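Local coordinates for serine acetyltransferase (PDB 3Q1X), which probably transfers an acetyl group from acetyl-CoA to the hydroxyl of L-serine, a step of cysteine biosynthesis, at residues K221-T225 and V238-V244; R197-T203 and T231-K237. One frame throughout, in Å; residues are numbered along the deposited sequence.

Contact 1 of 2, residues K221-T225 and V238-V244. With SER (serine), chain B.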
ATOM      1  N   LYS A 221      23.192  -3.481 -16.013  1.00 24.47           N
ATOM      2  CA  LYS A 221      23.419  -3.543 -14.575  1.00 24.49           C
ATOM      3  C   LYS A 221      23.546  -2.126 -14.018  1.00 24.63           C
ATOM      4  O   LYS A 221      24.452  -1.369 -14.389  1.00 25.36           O
ATOM      5  CB  LYS A 221      24.664  -4.398 -14.297  1.00 24.20           C
ATOM      6  CG  LYS A 221      25.172  -4.429 -12.865  1.00 25.31           C
ATOM      7  CD  LYS A 221      24.132  -4.916 -11.871  1.00 24.05           C
ATOM      8  CE  LYS A 221      24.809  -5.391 -10.585  1.00 24.61           C
ATOM      9  NZ  LYS A 221      23.844  -5.558  -9.467  1.00 24.18           N
ATOM     10  N   ARG A 222      22.621  -1.768 -13.129  1.00 23.84           N
ATOM     11  CA  ARG A 222      22.477  -0.379 -12.679  1.00 23.17           C
ATOM     12  C   ARG A 222      21.952  -0.273 -11.245  1.00 22.86           C
ATOM     13  O   ARG A 222      21.722   0.832 -10.744  1.00 23.17           O
ATOM     14  CB  ARG A 222      21.558   0.397 -13.635  1.00 23.10           C
ATOM     15  CG  ARG A 222      20.117  -0.113 -13.642  1.00 23.23           C
ATOM     16  CD  ARG A 222      19.404   0.224 -14.934  1.00 22.10           C
ATOM     17  NE  ARG A 222      17.989  -0.142 -14.877  1.00 21.06           N
ATOM     18  CZ  ARG A 222      17.489  -1.307 -15.268  1.00 20.18           C
ATOM     19  NH1 ARG A 222      18.282  -2.265 -15.745  1.00 19.81           N
ATOM     20  NH2 ARG A 222      16.179  -1.518 -15.172  1.00 20.29           N
ATOM     21  N   HIS A 223      21.753  -1.425 -10.608  1.00 22.52           N
ATOM     22  CA  HIS A 223      21.258  -1.505  -9.236  1.00 22.20           C
ATOM     23  C   HIS A 223      22.324  -2.199  -8.367  1.00 22.16           C
ATOM     24  O   HIS A 223      23.211  -2.876  -8.902  1.00 21.39           O
ATOM     25  CB  HIS A 223      19.917  -2.259  -9.184  1.00 22.28           C
ATOM     26  CG  HIS A 223      18.870  -1.722 -10.115  1.00 22.45           C
ATOM     27  ND1 HIS A 223      18.308  -0.471  -9.972  1.00 24.19           N
ATOM     28  CD2 HIS A 223      18.259  -2.287 -11.184  1.00 20.94           C
ATOM     29  CE1 HIS A 223      17.410  -0.280 -10.925  1.00 21.85           C
ATOM     30  NE2 HIS A 223      17.363  -1.366 -11.675  1.00 22.93           N
ATOM     31  N   PRO A 224      22.248  -2.037  -7.029  1.00 22.27           N
ATOM     32  CA  PRO A 224      23.317  -2.550  -6.166  1.00 22.57           C
ATOM     33  C   PRO A 224      23.499  -4.065  -6.161  1.00 22.58           C
ATOM     34  O   PRO A 224      22.571  -4.819  -6.459  1.00 22.18           O
ATOM     35  CB  PRO A 224      22.889  -2.086  -4.766  1.00 22.50           C
ATOM     36  CG  PRO A 224      22.010  -0.908  -5.007  1.00 22.72           C
ATOM     37  CD  PRO A 224      21.269  -1.243  -6.261  1.00 22.16           C
ATOM     38  N   THR A 225      24.713  -4.491  -5.828  1.00 23.02           N
ATOM     39  CA  THR A 225      24.996  -5.874  -5.484  1.00 23.45           C
ATOM     40  C   THR A 225      25.311  -5.882  -3.997  1.00 23.87           C
ATOM     41  O   THR A 225      26.109  -5.071  -3.510  1.00 24.21           O
ATOM     42  CB  THR A 225      26.177  -6.440  -6.299  1.00 23.59           C
ATOM     43  OG1 THR A 225      25.836  -6.446  -7.690  1.00 23.33           O
ATOM     44  CG2 THR A 225      26.533  -7.857  -5.852  1.00 24.00           C
ATOM     45  N   VAL A 238      20.030   2.925  -1.156  1.00 24.57           N
ATOM     46  CA  VAL A 238      21.265   2.394  -1.729  1.00 24.84           C
ATOM     47  C   VAL A 238      21.103   2.391  -3.240  1.00 25.04           C
ATOM     48  O   VAL A 238      20.283   1.644  -3.786  1.00 24.92           O
ATOM     49  CB  VAL A 238      21.574   0.979  -1.189  1.00 24.74           C
ATOM     50  CG1 VAL A 238      22.948   0.504  -1.656  1.00 25.29           C
ATOM     51  CG2 VAL A 238      21.502   0.971   0.335  1.00 25.46           C
ATOM     52  N   LEU A 239      21.862   3.251  -3.916  1.00 25.29           N
ATOM     53  CA  LEU A 239      21.589   3.540  -5.315  1.00 25.60           C
ATOM     54  C   LEU A 239      22.785   3.360  -6.237  1.00 25.88           C
ATOM     55  O   LEU A 239      23.915   3.702  -5.888  1.00 26.34           O
ATOM     56  CB  LEU A 239      21.007   4.954  -5.470  1.00 25.92           C
ATOM     57  CG  LEU A 239      19.762   5.302  -4.635  1.00 25.62           C
ATOM     58  CD1 LEU A 239      19.427   6.760  -4.765  1.00 27.04           C
ATOM     59  CD2 LEU A 239      18.541   4.459  -5.012  1.00 25.18           C
ATOM     60  N   GLY A 240      22.514   2.822  -7.422  1.00 25.81           N
ATOM     61  CA  GLY A 240      23.521   2.716  -8.471  1.00 25.76           C
ATOM     62  C   GLY A 240      24.162   1.348  -8.563  1.00 25.53           C
ATOM     63  O   GLY A 240      23.932   0.475  -7.715  1.00 25.12           O
ATOM     64  N   ASN A 241      24.972   1.167  -9.604  1.00 25.60           N
ATOM     65  CA  ASN A 241      25.705  -0.072  -9.814  1.00 26.06           C
ATOM     66  C   ASN A 241      26.902  -0.112  -8.865  1.00 26.25           C
ATOM     67  O   ASN A 241      28.052   0.081  -9.271  1.00 26.20           O
ATOM     68  CB  ASN A 241      26.154  -0.187 -11.279  1.00 25.98           C
ATOM     69  CG  ASN A 241      26.913  -1.482 -11.565  1.00 26.75           C
ATOM     70  OD1 ASN A 241      26.895  -2.428 -10.769  1.00 27.91           O
ATOM     71  ND2 ASN A 241      27.594  -1.523 -12.709  1.00 29.24           N
ATOM     72  N   ILE A 242      26.608  -0.363  -7.594  1.00 26.49           N
ATOM     73  CA  ILE A 242      27.605  -0.336  -6.531  1.00 26.73           C
ATOM     74  C   ILE A 242      27.622  -1.678  -5.810  1.00 27.33           C
ATOM     75  O   ILE A 242      26.664  -2.449  -5.900  1.00 27.34           O
ATOM     76  CB  ILE A 242      27.336   0.813  -5.525  1.00 26.80           C
ATOM     77  CG1 ILE A 242      25.929   0.683  -4.915  1.00 26.06           C
ATOM     78  CG2 ILE A 242      27.550   2.178  -6.200  1.00 26.62           C
ATOM     79  CD1 ILE A 242      25.661   1.622  -3.759  1.00 25.95           C
ATOM     80  N   ILE A 243      28.711  -1.953  -5.096  1.00 27.70           N
ATOM     81  CA  ILE A 243      28.849  -3.212  -4.373  1.00 28.15           C
ATOM     82  C   ILE A 243      28.871  -2.976  -2.870  1.00 28.43           C
ATOM     83  O   ILE A 243      29.687  -2.201  -2.357  1.00 28.64           O
ATOM     84  CB  ILE A 243      30.103  -4.017  -4.830  1.00 27.96           C
ATOM     85  CG1 ILE A 243      29.936  -4.470  -6.284  1.00 28.44           C
ATOM     86  CG2 ILE A 243      30.332  -5.228  -3.930  1.00 28.09           C
ATOM     87  CD1 ILE A 243      31.213  -4.911  -6.959  1.00 28.87           C
ATOM     88  N   VAL A 244      27.940  -3.628  -2.181  1.00 28.49           N
ATOM     89  CA  VAL A 244      27.945  -3.692  -0.729  1.00 28.41           C
ATOM     90  C   VAL A 244      28.483  -5.066  -0.318  1.00 28.47           C
ATOM     91  O   VAL A 244      27.998  -6.110  -0.779  1.00 28.55           O
ATOM     92  CB  VAL A 244      26.535  -3.436  -0.130  1.00 28.42           C
ATOM     93  CG1 VAL A 244      26.574  -3.505   1.386  1.00 28.88           C
ATOM     94  CG2 VAL A 244      25.987  -2.086  -0.584  1.00 28.08           C
TER
HETATM   95  N   SER B 314      12.869   1.909 -12.549  1.00 21.31           N
HETATM   96  CA  SER B 314      14.261   2.455 -12.566  1.00 21.92           C
HETATM   97  C   SER B 314      15.233   1.427 -13.126  1.00 21.93           C
HETATM   98  O   SER B 314      14.856   0.294 -13.420  1.00 21.85           O
HETATM   99  CB  SER B 314      14.688   2.876 -11.157  1.00 21.61           C
HETATM  100  OG  SER B 314      14.782   1.751 -10.293  1.00 22.96           O
HETATM  101  OXT SER B 314      16.413   1.710 -13.293  1.00 22.17           O

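Contact 2 of 2, residues R197-T203 and T231-K237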
ATOM      1  N   ARG A 197      18.615  -8.843   5.680  1.00 19.40           N
ATOM      2  CA  ARG A 197      17.509  -8.349   6.484  1.00 19.32           C
ATOM      3  C   ARG A 197      17.224  -6.911   6.086  1.00 19.28           C
ATOM      4  O   ARG A 197      18.088  -6.045   6.216  1.00 18.84           O
ATOM      5  CB  ARG A 197      17.855  -8.429   7.972  1.00 19.49           C
ATOM      6  CG  ARG A 197      16.700  -8.131   8.906  1.00 21.03           C
ATOM      7  CD  ARG A 197      17.131  -8.318  10.352  1.00 23.48           C
ATOM      8  NE  ARG A 197      17.531  -9.697  10.628  1.00 24.24           N
ATOM      9  CZ  ARG A 197      18.151 -10.106  11.730  1.00 24.99           C
ATOM     10  NH1 ARG A 197      18.478  -9.243  12.688  1.00 24.93           N
ATOM     11  NH2 ARG A 197      18.457 -11.387  11.868  1.00 26.54           N
ATOM     12  N   ILE A 198      16.013  -6.661   5.601  1.00 18.71           N
ATOM     13  CA  ILE A 198      15.647  -5.355   5.043  1.00 19.24           C
ATOM     14  C   ILE A 198      14.411  -4.797   5.734  1.00 19.21           C
ATOM     15  O   ILE A 198      13.417  -5.504   5.907  1.00 20.17           O
ATOM     16  CB  ILE A 198      15.402  -5.442   3.503  1.00 19.03           C
ATOM     17  CG1 ILE A 198      16.696  -5.812   2.768  1.00 19.98           C
ATOM     18  CG2 ILE A 198      14.796  -4.149   2.948  1.00 20.08           C
ATOM     19  CD1 ILE A 198      16.545  -5.965   1.255  1.00 20.92           C
ATOM     20  N   TYR A 199      14.475  -3.521   6.097  1.00 18.52           N
ATOM     21  CA  TYR A 199      13.374  -2.826   6.736  1.00 17.82           C
ATOM     22  C   TYR A 199      12.571  -1.928   5.790  1.00 17.72           C
ATOM     23  O   TYR A 199      12.913  -1.750   4.601  1.00 17.19           O
ATOM     24  CB  TYR A 199      13.881  -2.038   7.944  1.00 18.06           C
ATOM     25  CG  TYR A 199      14.274  -2.946   9.067  1.00 18.08           C
ATOM     26  CD1 TYR A 199      13.332  -3.353  10.016  1.00 18.49           C
ATOM     27  CD2 TYR A 199      15.577  -3.454   9.161  1.00 18.36           C
ATOM     28  CE1 TYR A 199      13.682  -4.219  11.047  1.00 17.44           C
ATOM     29  CE2 TYR A 199      15.938  -4.327  10.194  1.00 19.32           C
ATOM     30  CZ  TYR A 199      14.985  -4.698  11.132  1.00 20.29           C
ATOM     31  OH  TYR A 199      15.323  -5.560  12.146  1.00 20.55           O
ATOM     32  N   GLN A 200      11.499  -1.369   6.343  1.00 17.65           N
ATOM     33  CA  GLN A 200      10.596  -0.478   5.629  1.00 17.84           C
ATOM     34  C   GLN A 200      11.370   0.643   4.937  1.00 18.29           C
ATOM     35  O   GLN A 200      12.416   1.079   5.433  1.00 17.96           O
ATOM     36  CB  GLN A 200       9.531   0.087   6.586  1.00 17.96           C
ATOM     37  CG  GLN A 200      10.054   0.897   7.790  1.00 18.17           C
ATOM     38  CD  GLN A 200      10.386   0.050   9.015  1.00 17.95           C
ATOM     39  OE1 GLN A 200      10.760  -1.108   8.903  1.00 18.75           O
ATOM     40  NE2 GLN A 200      10.278   0.654  10.198  1.00 20.27           N
ATOM     41  N   SER A 201      10.877   1.061   3.773  1.00 18.70           N
ATOM     42  CA  SER A 201      11.399   2.228   3.060  1.00 19.58           C
ATOM     43  C   SER A 201      12.838   2.118   2.546  1.00 19.89           C
ATOM     44  O   SER A 201      13.480   3.142   2.269  1.00 20.67           O
ATOM     45  CB  SER A 201      11.249   3.474   3.945  1.00 19.46           C
ATOM     46  OG  SER A 201       9.897   3.888   3.994  1.00 22.37           O
ATOM     47  N   VAL A 202      13.328   0.888   2.396  1.00 19.35           N
ATOM     48  CA  VAL A 202      14.671   0.658   1.864  1.00 19.15           C
ATOM     49  C   VAL A 202      14.634   0.550   0.356  1.00 19.35           C
ATOM     50  O   VAL A 202      13.840  -0.215  -0.197  1.00 19.73           O
ATOM     51  CB  VAL A 202      15.314  -0.603   2.464  1.00 19.17           C
ATOM     52  CG1 VAL A 202      16.468  -1.118   1.586  1.00 18.09           C
ATOM     53  CG2 VAL A 202      15.781  -0.319   3.874  1.00 19.26           C
ATOM     54  N   THR A 203      15.491   1.319  -0.303  1.00 19.55           N
ATOM     55  CA  THR A 203      15.695   1.170  -1.743  1.00 19.67           C
ATOM     56  C   THR A 203      17.030   0.506  -2.058  1.00 20.62           C
ATOM     57  O   THR A 203      18.085   0.949  -1.591  1.00 21.16           O
ATOM     58  CB  THR A 203      15.578   2.513  -2.496  1.00 19.37           C
ATOM     59  OG1 THR A 203      14.244   3.029  -2.342  1.00 18.06           O
ATOM     60  CG2 THR A 203      15.878   2.325  -3.986  1.00 19.52           C
ATOM     61  N   THR A 231      22.418  -6.097   6.809  1.00 21.69           N
ATOM     62  CA  THR A 231      21.197  -5.522   7.374  1.00 21.71           C
ATOM     63  C   THR A 231      21.046  -4.085   6.902  1.00 22.00           C
ATOM     64  O   THR A 231      21.959  -3.264   7.063  1.00 22.40           O
ATOM     65  CB  THR A 231      21.188  -5.586   8.915  1.00 21.79           C
ATOM     66  OG1 THR A 231      21.538  -6.907   9.330  1.00 21.09           O
ATOM     67  CG2 THR A 231      19.806  -5.236   9.472  1.00 22.42           C
ATOM     68  N   ILE A 232      19.891  -3.777   6.318  1.00 21.58           N
ATOM     69  CA  ILE A 232      19.672  -2.451   5.761  1.00 21.66           C
ATOM     70  C   ILE A 232      18.552  -1.761   6.520  1.00 21.75           C
ATOM     71  O   ILE A 232      17.388  -2.159   6.431  1.00 22.08           O
ATOM     72  CB  ILE A 232      19.385  -2.484   4.240  1.00 21.56           C
ATOM     73  CG1 ILE A 232      20.428  -3.344   3.528  1.00 21.67           C
ATOM     74  CG2 ILE A 232      19.416  -1.071   3.669  1.00 21.47           C
ATOM     75  CD1 ILE A 232      20.183  -3.546   2.071  1.00 21.25           C
ATOM     76  N   GLY A 233      18.924  -0.729   7.271  1.00 21.99           N
ATOM     77  CA  GLY A 233      18.014  -0.055   8.187  1.00 21.77           C
ATOM     78  C   GLY A 233      16.961   0.792   7.512  1.00 21.92           C
ATOM     79  O   GLY A 233      17.066   1.099   6.322  1.00 21.72           O
ATOM     80  N   THR A 234      15.947   1.155   8.293  1.00 22.59           N
ATOM     81  CA  THR A 234      14.795   1.916   7.826  1.00 23.54           C
ATOM     82  C   THR A 234      15.174   3.176   7.054  1.00 23.24           C
ATOM     83  O   THR A 234      15.934   4.011   7.549  1.00 23.05           O
ATOM     84  CB  THR A 234      13.898   2.350   8.999  1.00 23.73           C
ATOM     85  OG1 THR A 234      13.749   1.267   9.933  1.00 25.84           O
ATOM     86  CG2 THR A 234      12.546   2.775   8.473  1.00 25.52           C
ATOM     87  N   GLY A 235      14.633   3.305   5.844  1.00 22.96           N
ATOM     88  CA  GLY A 235      14.788   4.522   5.049  1.00 23.03           C
ATOM     89  C   GLY A 235      16.068   4.630   4.240  1.00 23.08           C
ATOM     90  O   GLY A 235      16.255   5.598   3.495  1.00 23.64           O
ATOM     91  N   ALA A 236      16.949   3.642   4.376  1.00 23.59           N
ATOM     92  CA  ALA A 236      18.228   3.661   3.663  1.00 23.45           C
ATOM     93  C   ALA A 236      18.014   3.592   2.153  1.00 23.67           C
ATOM     94  O   ALA A 236      17.212   2.784   1.670  1.00 23.91           O
ATOM     95  CB  ALA A 236      19.131   2.533   4.146  1.00 23.32           C
ATOM     96  N   LYS A 237      18.704   4.467   1.420  1.00 23.64           N
ATOM     97  CA  LYS A 237      18.610   4.523  -0.039  1.00 23.98           C
ATOM     98  C   LYS A 237      19.953   4.146  -0.648  1.00 24.42           C
ATOM     99  O   LYS A 237      20.891   4.950  -0.661  1.00 24.76           O
ATOM    100  CB  LYS A 237      18.165   5.912  -0.538  1.00 23.72           C
ATOM    101  CG  LYS A 237      16.869   6.478   0.082  1.00 23.99           C
ATOM    102  CD  LYS A 237      15.720   5.475   0.027  1.00 24.70           C
ATOM    103  CE  LYS A 237      14.403   6.070   0.547  1.00 26.12           C
ATOM    104  NZ  LYS A 237      14.475   6.633   1.923  1.00 25.84           N
TER

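Contact 1 of 2, residues K221-T225 and V238-V244
Two backbone hydrogen bonds join Thr225 to the strand that follows one coil later: Thr225 N donates to Ile242 O at 2.8 Å, and Val244 N donates to Thr225 O at 2.7 Å. Both are nearly straight, and they place Thr225 in parallel register with Ile243. Apolar packing takes over at Pro224, which has no N-H to offer. Its CG lies 3.8 Å from Val238 CG1, while its CB meets CG1 of Ile242; the ring thus lies against the end of strand 237-239 and against the residue just before strand 243-244. Gly240, with a positive phi, and Asn241, centre of an inverse gamma turn, carry the chain round the corner. Lys221 and Asn241 meet by packing alone, crossing at about a right angle, with Lys221 CG 3.4 Å from Asn241 OD1. The lysine chain bends at chi2 (58°), which brings NZ back to Thr225 OG1 and His223 O; Thr189 O is a further acceptor for it. The ligand is bound by Arg222, whose CB points away from 238-244 and whose chain runs extended from CG to NE. The edge of its guanidinium meets the serine carboxylate, NE to OXT at 2.9 Å and NH2 to O at 2.8 Å, and Glu188 forms a salt bridge with NH2. His223 NE2 sits above one face of the Arg222 guanidinium, displaced toward its margin, and His223 CE1 comes 3.2 Å from serine OXT. Asp114 and Asp179 of the second subunit also hydrogen-bond the ligand; the result is a serine site between subunits, on a corner of a left-handed parallel beta-helix.

Contact 2 of 2, residues R197-T203 and T231-K237
Val202 and Ile232 cross at about a right angle, CG1 of the valine 3.6 Å from CG2 of the isoleucine. In Ile232 chi1 (-49°) sets CG1 beside the backbone N and leaves CG2 anti to it, toward the valine. Ile198, on the same face of the strand pair as Ile232, packs its CG1 against Ile232 CD1; Leu204 and Ile250 extend the apolar interior. On the opposite face Arg197 and Thr231 lie side by side, pointing the same way. The Tyr199 ring presents its edge to Ile232 O, CD2 at 3.5 Å, and its OH reaches His208 N of the third subunit. The side chains of Thr203 and Lys237 cross at a slant, OG1 3.7 Å from CD, while OG1 bonds Gln200 NE2 of the second subunit. Lys237, bent at chi2 and chi4, donates from NZ to Gly235 O at 2.6 Å. Four backbone bonds hold the coils in parallel register, among them Gly235 N to Gln200 O, between stacked type II turns. Aliphatic groups thus pack inside the beta-helix, while Arg197, Tyr199, Gln200, Thr203, Thr231 and Lys237 bond neighbouring subunits; buried Ser201 O and Thr234 N have no partner in the model.

Contacts 1 and 2 pair neighbouring coils of one beta-helix, their centres 14 Å apart, and their segments alternate along the chain. Residues 231-237 run directly into 238-244, whereas 197-203 is separated from 221-225 by the long loop that brings Arg222 and His223 to the ligand. They meet where Val238 N lies 2.8 Å from Thr203 O, a probable hydrogen bond, and Leu239 CD2 packs 3.6 Å from Thr203 CG2. Contact 1 holds part of a serine pocket completed by the second subunit; in contact 2 the side chain of Tyr199 is about 4 Å (nearest atoms) from a different bound serine, not the one held by Arg222. Both contacts combine coil stacking with subunit interfaces.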